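E3 ubiquitin-protein ligase ORTHRUS 2 (Arabidopsis thaliana, PDB 7DUF) probably transfers ubiquitin to target proteins as a RING-type E3 ligase linked to DNA methylation, and carries a zinc-binding PHD finger. Local coordinates at residues Cys19-Glu30 with Pro40-Ser48. Sequence-based numbering, arbitrary orientation.
With ZN (zinc ion), chain D.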
loop_
_atom_site.group_PDB
_atom_site.type_symbol
_atom_site.label_atom_id
_atom_site.label_comp_id
_atom_site.label_asym_id
_atom_site.label_seq_id
_atom_site.Cartn_x
_atom_site.Cartn_y
_atom_site.Cartn_z
ATOM N N CYS A 19 4.738 12.913 -10.603
ATOM C CA CYS A 19 5.936 12.097 -10.758
ATOM C C CYS A 19 7.028 12.913 -11.436
ATOM O O CYS A 19 6.833 13.430 -12.542
ATOM C CB CYS A 19 5.627 10.841 -11.569
ATOM S SG CYS A 19 7.043 9.732 -11.793
ATOM N N MET A 20 8.180 13.027 -10.772
ATOM C CA MET A 20 9.284 13.805 -11.319
ATOM C C MET A 20 9.835 13.206 -12.606
ATOM O O MET A 20 10.539 13.900 -13.346
ATOM C CB MET A 20 10.403 13.920 -10.283
ATOM C CG MET A 20 10.008 14.629 -8.998
ATOM S SD MET A 20 11.440 15.341 -8.163
ATOM C CE MET A 20 11.002 15.088 -6.445
ATOM N N ARG A 21 9.528 11.941 -12.892
ATOM C CA ARG A 21 10.084 11.258 -14.053
ATOM C C ARG A 21 9.158 11.321 -15.264
ATOM O O ARG A 21 9.592 11.699 -16.357
ATOM C CB ARG A 21 10.392 9.799 -13.701
ATOM C CG ARG A 21 11.258 9.083 -14.722
ATOM C CD ARG A 21 11.760 7.752 -14.184
ATOM N NE ARG A 21 12.577 7.045 -15.162
ATOM C CZ ARG A 21 12.092 6.283 -16.131
ATOM N NH1 ARG A 21 10.789 6.099 -16.281
ATOM N NH2 ARG A 21 12.934 5.689 -16.973
ATOM N N CYS A 22 7.888 10.957 -15.095
ATOM C CA CYS A 22 6.957 10.865 -16.212
ATOM C C CYS A 22 5.985 12.037 -16.291
ATOM O O CYS A 22 5.121 12.043 -17.174
ATOM C CB CYS A 22 6.176 9.547 -16.145
ATOM S SG CYS A 22 4.876 9.492 -14.892
ATOM N N LYS A 23 6.100 13.017 -15.392
ATOM C CA LYS A 23 5.314 14.254 -15.455
ATOM C C LYS A 23 3.813 13.982 -15.373
ATOM O O LYS A 23 3.005 14.666 -16.005
ATOM C CB LYS A 23 5.643 15.053 -16.720
ATOM C CG LYS A 23 7.056 15.596 -16.771
ATOM C CD LYS A 23 7.230 16.747 -15.810
ATOM C CE LYS A 23 8.537 16.630 -15.061
ATOM N NZ LYS A 23 8.410 17.232 -13.715
ATOM N N SER A 24 3.433 12.979 -14.589
ATOM C CA SER A 24 2.036 12.622 -14.407
ATOM C C SER A 24 1.683 12.642 -12.925
ATOM O O SER A 24 2.553 12.550 -12.055
ATOM C CB SER A 24 1.729 11.239 -14.997
ATOM O OG SER A 24 0.625 10.640 -14.343
ATOM N N ASN A 25 0.383 12.773 -12.649
ATOM C CA ASN A 25 -0.133 12.704 -11.291
ATOM C C ASN A 25 -0.688 11.306 -11.063
ATOM O O ASN A 25 -1.809 11.011 -11.502
ATOM C CB ASN A 25 -1.216 13.762 -11.066
ATOM C CG ASN A 25 -1.458 14.047 -9.595
ATOM O OD1 ASN A 25 -1.425 13.142 -8.760
ATOM N ND2 ASN A 25 -1.696 15.313 -9.271
ATOM N N PRO A 26 0.045 10.416 -10.399
ATOM C CA PRO A 26 -0.383 9.018 -10.296
ATOM C C PRO A 26 -1.647 8.882 -9.468
ATOM O O PRO A 26 -1.779 9.507 -8.404
ATOM C CB PRO A 26 0.808 8.335 -9.605
ATOM C CG PRO A 26 1.967 9.254 -9.842
ATOM C CD PRO A 26 1.371 10.626 -9.798
ATOM N N PRO A 27 -2.601 8.076 -9.926
ATOM C CA PRO A 27 -3.775 7.762 -9.105
ATOM C C PRO A 27 -3.381 6.910 -7.912
ATOM O O PRO A 27 -2.267 6.362 -7.878
ATOM C CB PRO A 27 -4.684 6.991 -10.076
ATOM C CG PRO A 27 -3.756 6.435 -11.101
ATOM C CD PRO A 27 -2.667 7.451 -11.257
ATOM N N PRO A 28 -4.258 6.774 -6.909
ATOM C CA PRO A 28 -3.874 6.015 -5.705
ATOM C C PRO A 28 -3.469 4.581 -5.991
ATOM O O PRO A 28 -2.576 4.054 -5.314
ATOM C CB PRO A 28 -5.137 6.081 -4.836
ATOM C CG PRO A 28 -5.857 7.298 -5.310
ATOM C CD PRO A 28 -5.611 7.342 -6.787
ATOM N N GLU A 29 -4.091 3.932 -6.977
ATOM C CA GLU A 29 -3.723 2.568 -7.335
ATOM C C GLU A 29 -2.337 2.477 -7.962
ATOM O O GLU A 29 -1.853 1.363 -8.189
ATOM C CB GLU A 29 -4.764 1.978 -8.288
ATOM C CG GLU A 29 -5.082 2.858 -9.483
ATOM C CD GLU A 29 -6.368 3.640 -9.301
ATOM N N GLU A 30 -1.695 3.610 -8.247
ATOM C CA GLU A 30 -0.339 3.632 -8.781
ATOM C C GLU A 30 0.638 4.351 -7.859
ATOM O O GLU A 30 1.765 4.642 -8.275
ATOM C CB GLU A 30 -0.317 4.290 -10.164
ATOM C CG GLU A 30 -1.294 3.697 -11.162
ATOM C CD GLU A 30 -0.971 4.093 -12.589
ATOM O OE1 GLU A 30 -1.811 3.847 -13.480
ATOM O OE2 GLU A 30 0.125 4.649 -12.821
ATOM N N PRO A 40 6.154 9.725 -1.432
ATOM C CA PRO A 40 5.364 9.015 -2.441
ATOM C C PRO A 40 6.178 8.760 -3.699
ATOM O O PRO A 40 6.926 9.622 -4.167
ATOM C CB PRO A 40 4.197 9.970 -2.713
ATOM C CG PRO A 40 4.743 11.319 -2.401
ATOM C CD PRO A 40 5.741 11.132 -1.287
ATOM N N TRP A 41 6.030 7.555 -4.240
ATOM C CA TRP A 41 6.710 7.155 -5.462
ATOM C C TRP A 41 5.691 6.625 -6.455
ATOM O O TRP A 41 4.714 5.974 -6.070
ATOM C CB TRP A 41 7.774 6.080 -5.190
ATOM C CG TRP A 41 8.948 6.573 -4.407
ATOM C CD1 TRP A 41 8.964 6.916 -3.088
ATOM C CD2 TRP A 41 10.282 6.773 -4.889
ATOM N NE1 TRP A 41 10.222 7.323 -2.719
ATOM C CE2 TRP A 41 11.051 7.242 -3.807
ATOM C CE3 TRP A 41 10.900 6.603 -6.132
ATOM C CZ2 TRP A 41 12.406 7.543 -3.927
ATOM C CZ3 TRP A 41 12.247 6.903 -6.250
ATOM C CH2 TRP A 41 12.985 7.367 -5.155
ATOM N N HIS A 42 5.916 6.909 -7.736
ATOM C CA HIS A 42 5.080 6.361 -8.797
ATOM C C HIS A 42 5.510 4.923 -9.050
ATOM O O HIS A 42 6.611 4.676 -9.555
ATOM C CB HIS A 42 5.191 7.208 -10.060
ATOM C CG HIS A 42 4.200 6.842 -11.119
ATOM N ND1 HIS A 42 4.297 7.289 -12.419
ATOM C CD2 HIS A 42 3.090 6.068 -11.070
ATOM C CE1 HIS A 42 3.291 6.808 -13.124
ATOM N NE2 HIS A 42 2.543 6.063 -12.330
ATOM N N VAL A 43 4.641 3.969 -8.702
ATOM C CA VAL A 43 5.019 2.559 -8.747
ATOM C C VAL A 43 5.305 2.108 -10.173
ATOM O O VAL A 43 6.057 1.151 -10.389
ATOM C CB VAL A 43 3.928 1.692 -8.082
ATOM C CG1 VAL A 43 2.826 1.341 -9.075
ATOM C CG2 VAL A 43 4.540 0.433 -7.484
ATOM N N SER A 44 4.729 2.789 -11.166
ATOM C CA SER A 44 4.988 2.418 -12.553
ATOM C C SER A 44 6.425 2.730 -12.949
ATOM O O SER A 44 7.055 1.955 -13.679
ATOM C CB SER A 44 4.008 3.138 -13.479
ATOM O OG SER A 44 4.621 3.455 -14.718
ATOM N N CYS A 45 6.962 3.850 -12.471
ATOM C CA CYS A 45 8.288 4.313 -12.850
ATOM C C CYS A 45 9.398 3.735 -11.980
ATOM O O CYS A 45 10.531 4.219 -12.045
ATOM C CB CYS A 45 8.341 5.842 -12.802
ATOM S SG CYS A 45 7.377 6.668 -14.091
ATOM N N LEU A 46 9.102 2.724 -11.168
ATOM C CA LEU A 46 10.128 2.119 -10.333
ATOM C C LEU A 46 10.989 1.161 -11.151
ATOM O O LEU A 46 10.624 0.737 -12.249
ATOM C CB LEU A 46 9.497 1.379 -9.154
ATOM C CG LEU A 46 9.062 2.231 -7.960
ATOM C CD1 LEU A 46 8.468 1.355 -6.869
ATOM C CD2 LEU A 46 10.230 3.044 -7.423
ATOM N N SER A 47 12.156 0.826 -10.598
ATOM C CA SER A 47 13.024 -0.153 -11.241
ATOM C C SER A 47 12.585 -1.574 -10.911
ATOM O O SER A 47 12.483 -2.425 -11.802
ATOM C CB SER A 47 14.478 0.072 -10.822
ATOM O OG SER A 47 15.144 0.933 -11.729
ATOM N N SER A 48 12.321 -1.845 -9.634
ATOM C CA SER A 48 11.848 -3.150 -9.177
ATOM C C SER A 48 10.611 -2.931 -8.319
ATOM O O SER A 48 10.711 -2.763 -7.096
ATOM C CB SER A 48 12.934 -3.898 -8.408
ATOM O OG SER A 48 13.946 -4.370 -9.281
HETATM ZN ZN ZN D . 5.943 8.279 -13.228
#
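H42 carries the contact, its imidazole set between a zinc ion and the carboxylate of E30. H42 ND1 binds the metal at 2.1 Å, and the sulfurs of C19, C22 and C45 complete the site, so each segment gives two ligands. H42 CG stands anti to the backbone N (chi1 -171°), which carries the ring off strand 40-42 toward the loop 19-30. On the far side of the ring, H42 NE2 donates to E30 OE2 at 2.8 Å, nearly straight (171°) and in the ring plane; carboxylate and imidazole are almost coplanar, 10° apart. Zinc and carboxylate together fix the ring's rotation, and the carboxylate would be expected to make ND1 a stronger donor to the metal. P26 CG lies over one face, 3.7 Å from the centroid of the H42 ring in a CH-pi contact, while S44 CB sits above the opposite face near the rim. The sulfurs of C19 and C22 lie at the ring's edge, held there by the shared zinc. C19 SG also accepts the backbone N-H of R21 and, weakly, that of C22, donors likely to steer the sulfur. E30 is gripped by its backbone too, since V43 N donates to E30 O at 3.0 Å. With an alanine in place of E30, H42 NE2 would probably lose its acceptor and the ring be held less firmly in its plane. On the other side of strand 40-42, W41 packs edge-to-face with W59, near the second zinc. The arrangement is the three-cysteine, one-histidine zinc site of a PHD finger, where a CxxC loop and a later His-Cys pair clasp one metal.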